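Local coordinates for aldehyde dehydrogenase family protein (Pseudomonas syringae pv. tomato, PDB 6X9L) that oxidises long-chain aliphatic aldehydes, most probably to the corresponding carboxylic acids, with NAD+ as the electron acceptor, at residues Val116-Glu121 against Pro448-Met453; Thr255-Gly260 against Gly465-Val470; Arg92-Ala97 against Ser110-Gln115. The protein carries 1 engineered substitution. All coordinates share one frame; numbering follows the deposited sequence.

In the fold
Interaction 2 is the most buried of the three: it joins the end of strand 253-257 to the chain just after strand 463-464, and its chemistry is polar, with two carboxylates, a bridging water and the nicotinamide amide. Interaction 1 is a surface contact, although L118 and W450 also touch octanal, and it is built from leucine, proline, an indole and the methylenes of a glutamate. It meets interaction 2 where W450 and M453 pack on residues 468-470, and both reach the second subunit. Interaction 3 is partly buried and away from the annotated sites, pairing an alanine contact with a salt bridge. Its helix 108-115 leads directly into helix 117-129 of interaction 1.

Interaction 1: residues Val116-Glu121 against Pro448-Met453; sequences VPLAAE and PSWNPM
L118 and E121 of helix 117-129 receive the indole of W450 in an apolar helix-to-loop contact that forms part of the octanal pocket of this aldehyde dehydrogenase fold. The loop 448-453 lies between strands 442-445 and 463-464, more than 300 residues further along the chain. L118 and E121 are three residues apart, so one helical turn directs both toward the ring. The tryptophan has its CG anti to the backbone N (chi1 -180°), which sends the indole across to the helix. Both L118 methyls lie on one face, CD1 4.1 Å above the plane near the fused bond at CD2 of W450, and CD2 over the benzo rim, 3.7 Å from CE3 of W450. The opposite face is met by the backbone N of P452. E121 comes at the edge instead: its CB is in the ring plane, 3.7 Å from CZ3 of W450. A branched leucine suits this place because its two methyls take different parts of that face, and both L118 and W450 touch the bound octanal. W450 NE1 makes a weak hydrogen bond to Y163. The glutamate offers only methylene carbons to the ring; its chain bends at chi2, its carboxylate plane is turned 62° from the indole, and OE2 forms a salt bridge with R124. That same OE2 passes 3.6 Å from CG of P452. Around the proline the loop makes an Asx turn, in which N451 OD1 accepts from M453 N at 2.9 Å, with the donor 41° above the carbonyl plane.

Interaction 2: residues Thr255-Gly260 against Gly465-Val470; sequences TQELGG and GREYGV. With NAD (nicotinamide-adenine-dinucleotide), chain D.
E257 and E467 meet where strand 253-257 of the NAD-binding Rossmann-type sheet ends, next to the chain that leaves its antiparallel neighbour, strand 463-464. The side chain of E257 leads from the cofactor to residues 465-467. Its CB packs against the nicotinamide carboxamide, near N7N and C7N of NAD. CG lies anti to the carbonyl carbon (chi1 -58°) and turns to the other segment, where it is 3.8 Å from CD of E467. A bend at chi2 sets the carboxylate between cofactor and E467, one oxygen to each. OE1 stays with the cofactor and accepts a weak hydrogen bond from NAD N7N at 3.1 Å; the same nitrogen also makes a long, weak bond to L258 O, at 3.4 Å but nearly straight (177°). Glutamate and the following carbonyl thus offer two weak acceptors that may favour this rotation of the carboxamide, although OE1 lies as near to O7N as to N7N. OE2 points the other way, over the methylene CG of E467 at 3.2 Å. The two side chains pass at a slant, their carboxylate planes 42° apart, with E257 OE2 3.8 Å from E467 OE1. E467 reaches past on an extended chain, and its OE2 is paired with K168 in a salt bridge. Between the two backbones a water donates to Q256 O at 2.7 Å and to G465 O at 3.1 Å. Glycine suits position 465 because its positive phi would press a side chain against the preceding carbonyl. R466 turns away, its NH2 bridging to E478 of the second subunit, while NH1 donates to G465 O at 2.7 Å from well above the carbonyl plane.

Interaction 3: residues Arg92-Ala97 against Ser110-Gln115; sequences RKEELA and SARAMQ
E94 and R112 lie side by side in nearly one plane, their carboxylate and guanidinium planes 23° apart, and the arginine grips the glutamate side-on with two nitrogens. R112 NE donates to E94 OE1 at 2.9 Å, using the syn lone pair of that oxygen. R112 NH2 donates to E94 OE2 at 3.0 Å along an almost straight N-H line (178°). Each oxygen has its own donor, an arrangement that fixes the rotation of both groups. Neither CB points straight at the other helix, so the ends do the reaching. E94 has CG anti to the backbone N and then bends at chi2, whereas R112 runs extended from CG to NE and brings its edge to the acid. The pair spans two helices that follow one another in the helical N-terminal part of the aldehyde dehydrogenase fold, 93-104 and 108-115, whose short segments approach to 9.0 Å between axes, with 114° between their N-to-C directions. At their nearest point, A97 and A111, the backbones come close, which suits small side chains. These two meet CB to CB at 3.7 Å, and the methyl of A111 also rests 3.5 Å from the carbonyl O of A97. Alongside, the aliphatic part of R112 adds to the apolar patch, its CG 3.8 Å from A97 CB. Second partners hold the charged ends: R112 NH1 forms a salt bridge with E326, and E94 OE2 also takes a hydrogen bond from Q98. The same part of helix 108-115 has a wider pi-type turn, where S110 O accepts from both M114 N and Q115 N, each at 3.2 Å.

Interaction 1: residues Val116-Glu121 against Pro448-Met453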
loop_
_atom_site.group_PDB
_atom_site.type_symbol
_atom_site.label_atom_id
_atom_site.label_comp_id
_atom_site.label_asym_id
_atom_site.label_seq_id
_atom_site.Cartn_x
_atom_site.Cartn_y
_atom_site.Cartn_z
ATOM N N VAL A 116 -22.858 -7.383 16.786
ATOM C CA VAL A 116 -22.261 -8.720 16.891
ATOM C C VAL A 116 -22.398 -9.524 15.597
ATOM O O VAL A 116 -21.399 -10.044 15.091
ATOM C CB VAL A 116 -22.863 -9.513 18.063
ATOM C CG1 VAL A 116 -22.238 -10.905 18.133
ATOM C CG2 VAL A 116 -22.659 -8.758 19.364
ATOM N N PRO A 117 -23.602 -9.681 15.044
ATOM C CA PRO A 117 -23.743 -10.544 13.852
ATOM C C PRO A 117 -22.919 -10.099 12.658
ATOM O O PRO A 117 -22.395 -10.948 11.925
ATOM C CB PRO A 117 -25.240 -10.481 13.551
ATOM C CG PRO A 117 -25.880 -10.205 14.885
ATOM C CD PRO A 117 -24.908 -9.309 15.626
ATOM N N LEU A 118 -22.793 -8.801 12.414
ATOM C CA LEU A 118 -21.968 -8.382 11.288
ATOM C C LEU A 118 -20.505 -8.741 11.526
ATOM O O LEU A 118 -19.806 -9.158 10.596
ATOM C CB LEU A 118 -22.154 -6.888 11.028
ATOM C CG LEU A 118 -23.606 -6.575 10.660
ATOM C CD1 LEU A 118 -23.716 -5.274 9.870
ATOM C CD2 LEU A 118 -24.219 -7.707 9.862
ATOM N N ALA A 119 -20.040 -8.632 12.776
ATOM C CA ALA A 119 -18.696 -9.089 13.122
ATOM C C ALA A 119 -18.547 -10.601 12.892
ATOM O O ALA A 119 -17.544 -11.061 12.323
ATOM C CB ALA A 119 -18.376 -8.723 14.578
ATOM N N ALA A 120 -19.530 -11.395 13.338
ATOM C CA ALA A 120 -19.493 -12.833 13.053
ATOM C C ALA A 120 -19.259 -13.094 11.564
ATOM O O ALA A 120 -18.489 -13.989 11.190
ATOM C CB ALA A 120 -20.784 -13.508 13.528
ATOM N N GLU A 121 -19.874 -12.279 10.702
ATOM C CA GLU A 121 -19.845 -12.516 9.262
ATOM C C GLU A 121 -18.434 -12.441 8.682
ATOM O O GLU A 121 -18.074 -13.245 7.813
ATOM C CB GLU A 121 -20.763 -11.512 8.572
ATOM C CG GLU A 121 -22.215 -11.929 8.602
ATOM C CD GLU A 121 -22.489 -13.089 7.669
ATOM O OE1 GLU A 121 -22.434 -14.256 8.123
ATOM O OE2 GLU A 121 -22.738 -12.823 6.470
ATOM N N PRO A 448 -29.277 -0.971 -0.672
ATOM C CA PRO A 448 -29.042 -2.416 -0.635
ATOM C C PRO A 448 -28.671 -2.861 0.770
ATOM O O PRO A 448 -28.318 -2.058 1.638
ATOM C CB PRO A 448 -27.869 -2.601 -1.600
ATOM C CG PRO A 448 -27.100 -1.327 -1.439
ATOM C CD PRO A 448 -28.136 -0.239 -1.238
ATOM N N SER A 449 -28.764 -4.162 0.993
ATOM C CA SER A 449 -28.356 -4.726 2.265
ATOM C C SER A 449 -26.862 -4.985 2.255
ATOM O O SER A 449 -26.233 -5.123 1.202
ATOM C CB SER A 449 -29.109 -6.015 2.571
ATOM O OG SER A 449 -29.104 -6.858 1.454
ATOM N N TRP A 450 -26.303 -5.045 3.457
ATOM C CA TRP A 450 -24.863 -5.129 3.635
ATOM C C TRP A 450 -24.297 -6.378 2.955
ATOM O O TRP A 450 -24.934 -7.432 2.924
ATOM C CB TRP A 450 -24.582 -5.101 5.135
ATOM C CG TRP A 450 -23.174 -5.173 5.533
ATOM C CD1 TRP A 450 -22.248 -4.166 5.495
ATOM C CD2 TRP A 450 -22.515 -6.312 6.101
ATOM N NE1 TRP A 450 -21.040 -4.628 5.972
ATOM C CE2 TRP A 450 -21.180 -5.939 6.356
ATOM C CE3 TRP A 450 -22.923 -7.610 6.407
ATOM C CZ2 TRP A 450 -20.250 -6.828 6.909
ATOM C CZ3 TRP A 450 -22.008 -8.486 6.948
ATOM C CH2 TRP A 450 -20.689 -8.096 7.194
ATOM N N ASN A 451 -23.105 -6.252 2.385
ATOM C CA ASN A 451 -22.497 -7.340 1.609
ATOM C C ASN A 451 -21.122 -7.672 2.182
ATOM O O ASN A 451 -20.156 -6.920 1.946
ATOM C CB ASN A 451 -22.394 -6.946 0.131
ATOM C CG ASN A 451 -21.787 -8.029 -0.734
ATOM O OD1 ASN A 451 -21.270 -9.018 -0.240
ATOM N ND2 ASN A 451 -21.825 -7.827 -2.045
ATOM N N PRO A 452 -20.968 -8.777 2.918
ATOM C CA PRO A 452 -19.673 -9.062 3.555
ATOM C C PRO A 452 -18.560 -9.432 2.587
ATOM O O PRO A 452 -17.416 -9.578 3.032
ATOM C CB PRO A 452 -19.994 -10.233 4.491
ATOM C CG PRO A 452 -21.211 -10.880 3.902
ATOM C CD PRO A 452 -22.007 -9.749 3.311
ATOM N N MET A 453 -18.838 -9.598 1.293
ATOM C CA MET A 453 -17.787 -9.901 0.331
ATOM C C MET A 453 -17.304 -8.679 -0.426
ATOM O O MET A 453 -16.282 -8.764 -1.114
ATOM C CB MET A 453 -18.271 -10.941 -0.685
ATOM C CG MET A 453 -18.687 -12.280 -0.099
ATOM S SD MET A 453 -17.306 -13.185 0.615
ATOM C CE MET A 453 -15.894 -12.511 -0.260
#

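Interaction 2: residues Thr255-Gly260 against Gly465-Val470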
loop_
_atom_site.group_PDB
_atom_site.type_symbol
_atom_site.label_atom_id
_atom_site.label_comp_id
_atom_site.label_asym_id
_atom_site.label_seq_id
_atom_site.Cartn_x
_atom_site.Cartn_y
_atom_site.Cartn_z
ATOM N N THR A 255 -1.835 -0.329 6.179
ATOM C CA THR A 255 -3.234 -0.380 5.793
ATOM C C THR A 255 -4.022 0.587 6.668
ATOM O O THR A 255 -3.892 0.559 7.896
ATOM C CB THR A 255 -3.772 -1.806 5.921
ATOM O OG1 THR A 255 -3.332 -2.557 4.784
ATOM C CG2 THR A 255 -5.278 -1.809 5.961
ATOM N N GLN A 256 -4.830 1.445 6.039
ATOM C CA GLN A 256 -5.519 2.530 6.741
ATOM C C GLN A 256 -6.967 2.654 6.286
ATOM O O GLN A 256 -7.250 2.712 5.087
ATOM C CB GLN A 256 -4.815 3.876 6.533
ATOM C CG GLN A 256 -3.344 3.870 6.897
ATOM C CD GLN A 256 -2.599 4.989 6.215
ATOM O OE1 GLN A 256 -2.376 4.945 4.999
ATOM N NE2 GLN A 256 -2.216 6.006 6.988
ATOM N N GLU A 257 -7.866 2.700 7.255
ATOM C CA GLU A 257 -9.284 2.950 7.066
ATOM C C GLU A 257 -9.585 4.177 7.912
ATOM O O GLU A 257 -9.601 4.087 9.148
ATOM C CB GLU A 257 -10.120 1.758 7.512
ATOM C CG GLU A 257 -9.808 0.454 6.820
ATOM C CD GLU A 257 -10.703 0.230 5.617
ATOM O OE1 GLU A 257 -11.589 1.087 5.404
ATOM O OE2 GLU A 257 -10.517 -0.779 4.891
ATOM N N LEU A 258 -9.805 5.324 7.252
ATOM C CA LEU A 258 -9.911 6.584 7.986
ATOM C C LEU A 258 -11.262 7.278 7.812
ATOM O O LEU A 258 -12.301 6.619 7.659
ATOM C CB LEU A 258 -8.775 7.505 7.552
ATOM C CG LEU A 258 -7.422 6.802 7.406
ATOM C CD1 LEU A 258 -6.383 7.806 7.004
ATOM C CD2 LEU A 258 -6.999 6.068 8.691
ATOM N N GLY A 259 -11.258 8.614 7.815
ATOM C CA GLY A 259 -12.490 9.381 7.855
ATOM C C GLY A 259 -13.289 9.333 6.562
ATOM O O GLY A 259 -12.840 8.842 5.524
ATOM N N GLY A 260 -14.513 9.867 6.641
ATOM C CA GLY A 260 -15.378 10.007 5.480
ATOM C C GLY A 260 -16.400 11.116 5.645
ATOM O O GLY A 260 -16.624 11.640 6.742
ATOM N N GLY A 465 -5.741 0.610 0.984
ATOM C CA GLY A 465 -6.080 -0.791 1.129
ATOM C C GLY A 465 -7.585 -1.032 1.190
ATOM O O GLY A 465 -8.404 -0.109 1.201
ATOM N N ARG A 466 -7.944 -2.322 1.229
ATOM C CA ARG A 466 -9.327 -2.792 1.297
ATOM C C ARG A 466 -9.480 -3.874 2.367
ATOM O O ARG A 466 -8.583 -4.700 2.586
ATOM C CB ARG A 466 -9.804 -3.369 -0.043
ATOM C CG ARG A 466 -10.063 -2.328 -1.102
ATOM C CD ARG A 466 -11.041 -1.278 -0.631
ATOM N NE ARG A 466 -11.288 -0.270 -1.656
ATOM C CZ ARG A 466 -10.543 0.821 -1.823
ATOM N NH1 ARG A 466 -9.498 1.040 -1.024
ATOM N NH2 ARG A 466 -10.843 1.693 -2.785
ATOM N N GLU A 467 -10.638 -3.870 3.017
ATOM C CA GLU A 467 -11.017 -4.906 3.964
ATOM C C GLU A 467 -12.274 -5.613 3.458
ATOM O O GLU A 467 -12.884 -5.214 2.456
ATOM C CB GLU A 467 -11.220 -4.322 5.382
ATOM C CG GLU A 467 -9.932 -3.722 6.004
ATOM C CD GLU A 467 -10.041 -3.328 7.492
ATOM O OE1 GLU A 467 -11.152 -3.012 7.960
ATOM O OE2 GLU A 467 -8.994 -3.329 8.191
ATOM N N TYR A 468 -12.633 -6.691 4.167
ATOM C CA TYR A 468 -13.768 -7.568 3.861
ATOM C C TYR A 468 -13.424 -8.543 2.736
ATOM O O TYR A 468 -12.660 -8.204 1.830
ATOM C CB TYR A 468 -15.022 -6.784 3.457
ATOM C CG TYR A 468 -15.512 -5.674 4.386
ATOM C CD1 TYR A 468 -14.716 -5.151 5.408
ATOM C CD2 TYR A 468 -16.785 -5.134 4.215
ATOM C CE1 TYR A 468 -15.186 -4.121 6.234
ATOM C CE2 TYR A 468 -17.255 -4.114 5.029
ATOM C CZ TYR A 468 -16.459 -3.613 6.038
ATOM O OH TYR A 468 -16.957 -2.599 6.835
ATOM N N GLY A 469 -13.972 -9.752 2.783
ATOM C CA GLY A 469 -13.838 -10.705 1.698
ATOM C C GLY A 469 -12.430 -10.998 1.199
ATOM O O GLY A 469 -11.439 -10.751 1.896
ATOM N N VAL A 470 -12.345 -11.511 -0.040
ATOM C CA VAL A 470 -11.055 -11.914 -0.592
ATOM C C VAL A 470 -10.084 -10.728 -0.646
ATOM O O VAL A 470 -8.891 -10.887 -0.376
ATOM C CB VAL A 470 -11.252 -12.567 -1.974
ATOM C CG1 VAL A 470 -11.958 -11.626 -2.903
ATOM C CG2 VAL A 470 -9.910 -12.973 -2.583
HETATM P PA NAD D . -8.663 7.567 16.580
HETATM O O1A NAD D . -8.003 7.889 15.287
HETATM O O2A NAD D . -8.611 8.673 17.562
HETATM O O5B NAD D . -8.055 6.213 17.226
HETATM C C5B NAD D . -8.063 4.991 16.511
HETATM C C4B NAD D . -7.067 4.006 17.139
HETATM O O4B NAD D . -5.766 4.548 17.044
HETATM C C3B NAD D . -7.298 3.776 18.626
HETATM O O3B NAD D . -6.991 2.418 18.913
HETATM C C2B NAD D . -6.289 4.685 19.305
HETATM O O2B NAD D . -5.864 4.203 20.562
HETATM C C1B NAD D . -5.152 4.593 18.326
HETATM N N9A NAD D . -4.289 5.766 18.300
HETATM C C8A NAD D . -4.595 7.076 18.601
HETATM N N7A NAD D . -3.482 7.812 18.361
HETATM C C5A NAD D . -2.498 6.993 17.920
HETATM C C6A NAD D . -1.186 7.215 17.533
HETATM N N6A NAD D . -0.729 8.461 17.409
HETATM N N1A NAD D . -0.426 6.147 17.104
HETATM C C2A NAD D . -0.952 4.877 17.061
HETATM N N3A NAD D . -2.259 4.656 17.445
HETATM C C4A NAD D . -3.002 5.705 17.869
HETATM O O3 NAD D . -10.146 7.033 16.248
HETATM P PN NAD D . -11.565 7.694 16.619
HETATM O O1N NAD D . -11.686 9.012 15.950
HETATM O O2N NAD D . -11.794 7.592 18.071
HETATM O O5D NAD D . -12.411 6.560 15.803
HETATM C C5D NAD D . -13.418 6.961 14.907
HETATM C C4D NAD D . -12.784 7.218 13.538
HETATM O O4D NAD D . -12.496 5.984 12.904
HETATM C C3D NAD D . -13.746 7.961 12.631
HETATM O O3D NAD D . -13.012 8.826 11.801
HETATM C C2D NAD D . -14.292 6.852 11.769
HETATM O O2D NAD D . -14.777 7.318 10.529
HETATM C C1D NAD D . -13.062 5.963 11.610
HETATM N N1N NAD D . -13.515 4.646 11.148
HETATM C C2N NAD D . -13.184 4.225 9.889
HETATM C C3N NAD D . -13.648 3.004 9.419
HETATM C C7N NAD D . -13.329 2.508 8.042
HETATM O O7N NAD D . -13.580 1.149 7.788
HETATM N N7N NAD D . -12.846 3.318 7.096
HETATM C C4N NAD D . -14.456 2.214 10.227
HETATM C C5N NAD D . -14.793 2.657 11.498
HETATM C C6N NAD D . -14.325 3.886 11.948
HETATM O O HOH W 1 -8.945 2.315 3.069
#

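Interaction 3: residues Arg92-Ala97 against Ser110-Gln115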
loop_
_atom_site.group_PDB
_atom_site.type_symbol
_atom_site.label_atom_id
_atom_site.label_comp_id
_atom_site.label_asym_id
_atom_site.label_seq_id
_atom_site.Cartn_x
_atom_site.Cartn_y
_atom_site.Cartn_z
ATOM N N ARG A 92 -21.674 -16.948 22.323
ATOM C CA ARG A 92 -21.513 -15.930 23.350
ATOM C C ARG A 92 -21.991 -14.563 22.881
ATOM O O ARG A 92 -21.546 -13.540 23.411
ATOM C CB ARG A 92 -20.052 -15.866 23.802
ATOM C CG ARG A 92 -19.514 -17.188 24.305
ATOM C CD ARG A 92 -18.020 -17.133 24.550
ATOM N NE ARG A 92 -17.470 -18.456 24.839
ATOM C CZ ARG A 92 -16.214 -18.676 25.218
ATOM N NH1 ARG A 92 -15.363 -17.668 25.365
ATOM N NH2 ARG A 92 -15.803 -19.907 25.464
ATOM N N LYS A 93 -22.899 -14.528 21.903
ATOM C CA LYS A 93 -23.262 -13.259 21.284
ATOM C C LYS A 93 -23.953 -12.322 22.273
ATOM O O LYS A 93 -23.701 -11.107 22.270
ATOM C CB LYS A 93 -24.151 -13.518 20.066
ATOM C CG LYS A 93 -25.369 -14.358 20.370
ATOM C CD LYS A 93 -26.491 -14.008 19.440
ATOM C CE LYS A 93 -27.534 -15.088 19.430
ATOM N NZ LYS A 93 -28.337 -14.935 18.201
ATOM N N GLU A 94 -24.839 -12.860 23.118
ATOM C CA GLU A 94 -25.520 -12.026 24.106
ATOM C C GLU A 94 -24.534 -11.410 25.089
ATOM O O GLU A 94 -24.653 -10.231 25.449
ATOM C CB GLU A 94 -26.568 -12.840 24.857
ATOM C CG GLU A 94 -27.180 -12.114 26.043
ATOM C CD GLU A 94 -28.054 -10.914 25.666
ATOM O OE1 GLU A 94 -28.277 -10.664 24.459
ATOM O OE2 GLU A 94 -28.533 -10.231 26.602
ATOM N N GLU A 95 -23.560 -12.197 25.549
ATOM C CA GLU A 95 -22.524 -11.661 26.415
ATOM C C GLU A 95 -21.745 -10.569 25.698
ATOM O O GLU A 95 -21.399 -9.538 26.294
ATOM C CB GLU A 95 -21.590 -12.785 26.873
ATOM C CG GLU A 95 -22.257 -13.874 27.729
ATOM C CD GLU A 95 -23.355 -14.658 26.991
ATOM O OE1 GLU A 95 -23.210 -14.912 25.775
ATOM O OE2 GLU A 95 -24.373 -15.014 27.629
ATOM N N LEU A 96 -21.482 -10.771 24.403
ATOM C CA LEU A 96 -20.735 -9.792 23.629
ATOM C C LEU A 96 -21.562 -8.527 23.372
ATOM O O LEU A 96 -21.029 -7.411 23.425
ATOM C CB LEU A 96 -20.274 -10.426 22.320
ATOM C CG LEU A 96 -19.196 -11.513 22.361
ATOM C CD1 LEU A 96 -19.199 -12.265 21.032
ATOM C CD2 LEU A 96 -17.835 -10.929 22.622
ATOM N N ALA A 97 -22.862 -8.672 23.096
ATOM C CA ALA A 97 -23.692 -7.486 22.881
ATOM C C ALA A 97 -23.787 -6.643 24.146
ATOM O O ALA A 97 -23.843 -5.411 24.078
ATOM C CB ALA A 97 -25.091 -7.878 22.403
ATOM N N SER A 110 -29.480 -2.659 18.982
ATOM C CA SER A 110 -28.470 -2.507 17.940
ATOM C C SER A 110 -27.305 -3.468 18.132
ATOM O O SER A 110 -26.689 -3.903 17.154
ATOM C CB SER A 110 -27.943 -1.078 17.952
ATOM O OG SER A 110 -28.193 -0.472 16.718
ATOM N N ALA A 111 -26.943 -3.751 19.387
ATOM C CA ALA A 111 -25.773 -4.587 19.623
ATOM C C ALA A 111 -26.056 -6.037 19.270
ATOM O O ALA A 111 -25.183 -6.727 18.734
ATOM C CB ALA A 111 -25.315 -4.454 21.076
ATOM N N ARG A 112 -27.288 -6.486 19.502
ATOM C CA ARG A 112 -27.668 -7.854 19.177
ATOM C C ARG A 112 -27.868 -8.036 17.678
ATOM O O ARG A 112 -27.465 -9.063 17.112
ATOM C CB ARG A 112 -28.944 -8.228 19.927
ATOM C CG ARG A 112 -28.801 -8.249 21.448
ATOM C CD ARG A 112 -30.148 -8.305 22.115
ATOM N NE ARG A 112 -30.058 -8.612 23.536
ATOM C CZ ARG A 112 -30.942 -8.197 24.445
ATOM N NH1 ARG A 112 -31.968 -7.443 24.076
ATOM N NH2 ARG A 112 -30.799 -8.519 25.726
ATOM N N ALA A 113 -28.491 -7.058 17.019
ATOM C CA ALA A 113 -28.906 -7.239 15.638
ATOM C C ALA A 113 -27.772 -7.028 14.653
ATOM O O ALA A 113 -27.809 -7.617 13.559
ATOM C CB ALA A 113 -30.044 -6.281 15.291
ATOM N N MET A 114 -26.760 -6.241 15.020
ATOM C CA MET A 114 -25.787 -5.843 14.016
ATOM C C MET A 114 -24.361 -5.789 14.524
ATOM O O MET A 114 -23.453 -6.350 13.899
ATOM C CB MET A 114 -26.184 -4.494 13.438
ATOM C CG MET A 114 -27.076 -4.627 12.226
ATOM S SD MET A 114 -27.302 -3.016 11.480
ATOM C CE MET A 114 -27.865 -2.100 12.920
ATOM N N GLN A 115 -24.160 -5.096 15.645
ATOM C CA GLN A 115 -22.836 -4.979 16.243
ATOM C C GLN A 115 -22.137 -6.341 16.364
ATOM O O GLN A 115 -20.947 -6.463 16.043
ATOM C CB GLN A 115 -22.974 -4.288 17.603
ATOM C CG GLN A 115 -21.717 -3.615 18.140
ATOM C CD GLN A 115 -21.326 -2.331 17.414
ATOM O OE1 GLN A 115 -20.187 -2.192 16.983
ATOM N NE2 GLN A 115 -22.249 -1.381 17.313
#